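Local atomic coordinates of lipolytic enzyme, g-d-s-l (Clostridium thermocellum, PDB entry 2W47), a protein that carries a family 6 carbohydrate-binding module, a non-catalytic beta-sandwich domain that binds a glycan beside a bound calcium ion. Residues T27-V38 / A114-Y125. Numbering follows the deposited sequence.
Sequences TGSCYVNYHNEV and AIASDGGPNVDY. With CA (calcium ion), chain C; AQA (4-deoxy-beta-L-threo-hex-4-enopyranuronic acid), chain B.
V32 and V123 face each other as an antiparallel hydrogen-bonded pair, V32 N giving to V123 O at 2.8 Å and V123 N to V32 O at 2.9 Å. The axes of the short strands 31-34 and 122-125 come within 4.6 Å, their N-to-C directions 158° apart, joined by this single bridge. Beyond it, Y34 lays one ring face against G120, whose CA stands 3.8 Å from the ring centroid in a CH-pi contact; glycine suits the place because, having no side chain, it lets the ring come down on its backbone. The tyrosine hydroxyl reaches A112 O. At the other end D124, its CG anti to the backbone N (chi1 -173°), takes T27 N on OD1 (2.9 Å) and T27 OG1 on OD2, both on the syn sides but tilted out of the carboxylate plane, while OD2 also forms a salt bridge with R59. Asparagines suit the sugar side because one amide both accepts and donates. N36 OD1 binds calcium at 2.6 Å while its ND2 meets D118 OD1 from above the carboxylate plane at 2.8 Å and also reaches AQA O6A. N122 gives ND2 to AQA O3 (2.9 Å), and its OD1 accepts from a calcium-bound water. OD1 of N33, whose ND2 gives to E20, Y34 O, AQA O6B and three waters complete the metal's seven ligands, making this the glycan pocket of a family 6 module, where calcium joins protein and sugar.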
loop_
_atom_site.group_PDB
_atom_site.type_symbol
_atom_site.label_atom_id
_atom_site.label_comp_id
_atom_site.label_asym_id
_atom_site.label_seq_id
_atom_site.Cartn_x
_atom_site.Cartn_y
_atom_site.Cartn_z
ATOM N N THR A 27 -2.752 -11.186 7.047
ATOM C CA THR A 27 -3.826 -11.992 6.469
ATOM C C THR A 27 -3.325 -12.639 5.184
ATOM O O THR A 27 -2.319 -12.220 4.606
ATOM C CB THR A 27 -5.093 -11.155 6.176
ATOM O OG1 THR A 27 -4.786 -10.113 5.244
ATOM C CG2 THR A 27 -5.663 -10.555 7.462
ATOM N N GLY A 28 -4.034 -13.661 4.724
ATOM C CA GLY A 28 -3.571 -14.427 3.577
ATOM C C GLY A 28 -2.246 -15.107 3.874
ATOM O O GLY A 28 -1.940 -15.438 5.018
ATOM N N SER A 29 -1.440 -15.274 2.832
ATOM C CA SER A 29 -0.257 -16.116 2.929
ATOM C C SER A 29 0.970 -15.438 3.536
ATOM O O SER A 29 1.859 -16.120 4.048
ATOM C CB SER A 29 0.090 -16.664 1.549
ATOM O OG SER A 29 0.360 -15.608 0.645
ATOM N N CYS A 30 1.029 -14.108 3.462
ATOM C CA CYS A 30 2.241 -13.390 3.834
ATOM C C CYS A 30 1.996 -11.893 3.758
ATOM O O CYS A 30 0.891 -11.443 3.466
ATOM C CB CYS A 30 3.392 -13.780 2.886
ATOM S SG CYS A 30 3.074 -13.416 1.131
ATOM N N TYR A 31 3.050 -11.126 4.012
ATOM C CA TYR A 31 3.027 -9.678 3.855
ATOM C C TYR A 31 4.369 -9.238 3.276
ATOM O O TYR A 31 5.318 -10.033 3.209
ATOM C CB TYR A 31 2.741 -8.994 5.199
ATOM C CG TYR A 31 3.790 -9.264 6.258
ATOM C CD1 TYR A 31 4.934 -8.464 6.358
ATOM C CD2 TYR A 31 3.639 -10.312 7.164
ATOM C CE1 TYR A 31 5.906 -8.706 7.324
ATOM C CE2 TYR A 31 4.599 -10.559 8.147
ATOM C CZ TYR A 31 5.722 -9.748 8.228
ATOM O OH TYR A 31 6.670 -9.999 9.190
ATOM N N VAL A 32 4.438 -7.981 2.848
ATOM C CA VAL A 32 5.675 -7.423 2.305
ATOM C C VAL A 32 6.496 -6.744 3.390
ATOM O O VAL A 32 5.982 -5.943 4.157
ATOM C CB VAL A 32 5.402 -6.386 1.200
ATOM C CG1 VAL A 32 6.712 -5.912 0.591
ATOM C CG2 VAL A 32 4.516 -6.973 0.116
ATOM N N ASN A 33 7.783 -7.071 3.428
ATOM C CA ASN A 33 8.755 -6.373 4.254
ATOM C C ASN A 33 9.765 -5.717 3.327
ATOM O O ASN A 33 10.505 -6.405 2.625
ATOM C CB ASN A 33 9.413 -7.370 5.215
ATOM C CG ASN A 33 10.613 -6.803 5.952
ATOM O OD1 ASN A 33 10.883 -5.601 5.928
ATOM N ND2 ASN A 33 11.364 -7.692 6.592
ATOM N N TYR A 34 9.756 -4.383 3.297
ATOM C CA TYR A 34 10.669 -3.610 2.466
ATOM C C TYR A 34 12.100 -3.782 2.951
ATOM O O TYR A 34 12.337 -3.883 4.151
ATOM C CB TYR A 34 10.324 -2.125 2.575
ATOM C CG TYR A 34 9.122 -1.650 1.782
ATOM C CD1 TYR A 34 7.824 -1.944 2.188
ATOM C CD2 TYR A 34 9.288 -0.841 0.663
ATOM C CE1 TYR A 34 6.723 -1.478 1.484
ATOM C CE2 TYR A 34 8.192 -0.362 -0.054
ATOM C CZ TYR A 34 6.913 -0.696 0.360
ATOM O OH TYR A 34 5.804 -0.246 -0.323
ATOM N N HIS A 35 13.070 -3.785 2.038
ATOM C CA HIS A 35 14.460 -3.599 2.457
ATOM C C HIS A 35 14.559 -2.282 3.213
ATOM O O HIS A 35 13.864 -1.314 2.885
ATOM C CB HIS A 35 15.394 -3.527 1.252
ATOM C CG HIS A 35 15.606 -4.831 0.549
ATOM N ND1 HIS A 35 14.953 -5.994 0.897
ATOM C CD2 HIS A 35 16.392 -5.142 -0.510
ATOM C CE1 HIS A 35 15.341 -6.970 0.094
ATOM N NE2 HIS A 35 16.206 -6.475 -0.775
ATOM N N ASN A 36 15.426 -2.242 4.218
ATOM C CA ASN A 36 15.609 -1.014 4.971
ATOM C C ASN A 36 16.566 -0.074 4.256
ATOM O O ASN A 36 17.754 0.061 4.587
ATOM C CB ASN A 36 15.960 -1.320 6.429
ATOM C CG ASN A 36 14.771 -1.918 7.190
ATOM O OD1 ASN A 36 13.986 -2.701 6.634
ATOM N ND2 ASN A 36 14.619 -1.539 8.443
ATOM N N GLU A 37 16.018 0.538 3.214
ATOM C CA GLU A 37 16.743 1.444 2.335
ATOM C C GLU A 37 15.756 2.300 1.555
ATOM O O GLU A 37 14.561 1.989 1.487
ATOM C CB GLU A 37 17.652 0.659 1.381
ATOM C CG GLU A 37 16.910 -0.208 0.365
ATOM C CD GLU A 37 17.838 -1.060 -0.476
ATOM O OE1 GLU A 37 18.566 -1.901 0.093
ATOM O OE2 GLU A 37 17.829 -0.891 -1.710
ATOM N N VAL A 38 16.252 3.386 0.970
ATOM C CA VAL A 38 15.438 4.218 0.098
ATOM C C VAL A 38 15.050 3.436 -1.158
ATOM O O VAL A 38 15.867 2.691 -1.715
ATOM C CB VAL A 38 16.201 5.514 -0.318
ATOM C CG1 VAL A 38 15.436 6.315 -1.375
ATOM C CG2 VAL A 38 16.485 6.383 0.893
ATOM N N ALA A 114 9.166 3.511 -1.058
ATOM C CA ALA A 114 9.745 4.000 0.196
ATOM C C ALA A 114 10.617 5.220 -0.047
ATOM O O ALA A 114 11.482 5.210 -0.931
ATOM C CB ALA A 114 10.548 2.906 0.857
ATOM N N ILE A 115 10.377 6.271 0.742
ATOM C CA ILE A 115 11.113 7.523 0.622
ATOM C C ILE A 115 12.377 7.560 1.484
ATOM O O ILE A 115 13.427 8.019 1.022
ATOM C CB ILE A 115 10.212 8.724 0.969
ATOM C CG1 ILE A 115 9.119 8.897 -0.091
ATOM C CG2 ILE A 115 11.028 10.008 1.076
ATOM C CD1 ILE A 115 7.971 9.773 0.348
ATOM N N ALA A 116 12.269 7.110 2.730
ATOM C CA ALA A 116 13.349 7.296 3.701
ATOM C C ALA A 116 14.181 6.035 3.879
ATOM O O ALA A 116 13.820 4.968 3.380
ATOM C CB ALA A 116 12.788 7.814 5.035
ATOM N N SER A 117 15.288 6.168 4.601
ATOM C CA SER A 117 16.336 5.153 4.600
ATOM C C SER A 117 16.021 3.897 5.397
ATOM O O SER A 117 16.731 2.898 5.273
ATOM C CB SER A 117 17.661 5.760 5.078
ATOM O OG SER A 117 18.023 6.840 4.244
ATOM N N ASP A 118 14.974 3.934 6.215
ATOM C CA ASP A 118 14.560 2.727 6.925
ATOM C C ASP A 118 13.524 1.942 6.118
ATOM O O ASP A 118 13.019 0.926 6.588
ATOM C CB ASP A 118 14.017 3.059 8.319
ATOM C CG ASP A 118 14.312 1.975 9.348
ATOM O OD1 ASP A 118 15.208 1.130 9.122
ATOM O OD2 ASP A 118 13.638 1.984 10.396
ATOM N N GLY A 119 13.237 2.394 4.898
ATOM C CA GLY A 119 12.308 1.696 4.006
ATOM C C GLY A 119 10.847 1.951 4.308
ATOM O O GLY A 119 10.498 2.891 5.035
ATOM N N GLY A 120 9.986 1.118 3.726
ATOM C CA GLY A 120 8.550 1.264 3.906
ATOM C C GLY A 120 8.058 0.457 5.090
ATOM O O GLY A 120 8.808 -0.358 5.641
ATOM N N PRO A 121 6.788 0.657 5.475
ATOM C CA PRO A 121 6.187 -0.164 6.516
ATOM C C PRO A 121 6.030 -1.590 5.995
ATOM O O PRO A 121 6.121 -1.831 4.783
ATOM C CB PRO A 121 4.798 0.460 6.687
ATOM C CG PRO A 121 4.477 1.009 5.335
ATOM C CD PRO A 121 5.802 1.577 4.875
ATOM N N ASN A 122 5.786 -2.531 6.896
ATOM C CA ASN A 122 5.343 -3.852 6.452
ATOM C C ASN A 122 3.919 -3.726 5.942
ATOM O O ASN A 122 3.090 -3.060 6.569
ATOM C CB ASN A 122 5.416 -4.866 7.581
ATOM C CG ASN A 122 6.837 -5.254 7.928
ATOM O OD1 ASN A 122 7.779 -4.974 7.186
ATOM N ND2 ASN A 122 7.002 -5.920 9.075
ATOM N N VAL A 123 3.631 -4.336 4.794
ATOM C CA VAL A 123 2.329 -4.152 4.134
ATOM C C VAL A 123 1.645 -5.496 3.892
ATOM O O VAL A 123 2.187 -6.388 3.207
ATOM C CB VAL A 123 2.446 -3.366 2.803
ATOM C CG1 VAL A 123 1.093 -3.255 2.135
ATOM C CG2 VAL A 123 3.023 -1.960 3.055
ATOM N N ASP A 124 0.460 -5.640 4.472
ATOM C CA ASP A 124 -0.307 -6.874 4.412
ATOM C C ASP A 124 -1.046 -7.020 3.082
ATOM O O ASP A 124 -1.031 -8.096 2.458
ATOM C CB ASP A 124 -1.311 -6.866 5.571
ATOM C CG ASP A 124 -2.047 -8.170 5.728
ATOM O OD1 ASP A 124 -1.502 -9.225 5.348
ATOM O OD2 ASP A 124 -3.172 -8.138 6.273
ATOM N N TYR A 125 -1.705 -5.944 2.667
ATOM C CA TYR A 125 -2.492 -5.912 1.439
ATOM C C TYR A 125 -2.883 -4.492 1.087
ATOM O O TYR A 125 -2.700 -3.566 1.890
ATOM C CB TYR A 125 -3.753 -6.787 1.552
ATOM C CG TYR A 125 -4.762 -6.421 2.625
ATOM C CD1 TYR A 125 -5.492 -5.230 2.563
ATOM C CD2 TYR A 125 -5.049 -7.309 3.652
ATOM C CE1 TYR A 125 -6.447 -4.915 3.530
ATOM C CE2 TYR A 125 -6.003 -7.009 4.615
ATOM C CZ TYR A 125 -6.696 -5.809 4.546
ATOM O OH TYR A 125 -7.645 -5.492 5.494
HETATM CA CA CA C . 11.562 -3.510 6.333
HETATM O O6A AQA B . 12.524 -2.599 10.321
HETATM C C6 AQA B . 11.787 -3.418 9.705
HETATM O O6B AQA B . 11.338 -3.186 8.553
HETATM C C5 AQA B . 11.466 -4.568 10.299
HETATM O O5 AQA B . 11.984 -4.776 11.645
HETATM C C4 AQA B . 10.673 -5.479 9.689
HETATM C C3 AQA B . 10.508 -6.866 10.279
HETATM O O3 AQA B . 9.284 -7.480 9.850
HETATM C C2 AQA B . 10.520 -6.729 11.796
HETATM O O2 AQA B . 10.393 -8.004 12.427
HETATM C C1 AQA B . 11.820 -6.067 12.243
HETATM O O HOH W 1 9.097 -3.087 5.763
HETATM O O HOH W 2 18.846 1.815 5.948
HETATM O O HOH W 3 11.563 -1.267 5.735
HETATM O O HOH W 4 13.287 -4.813 7.281
#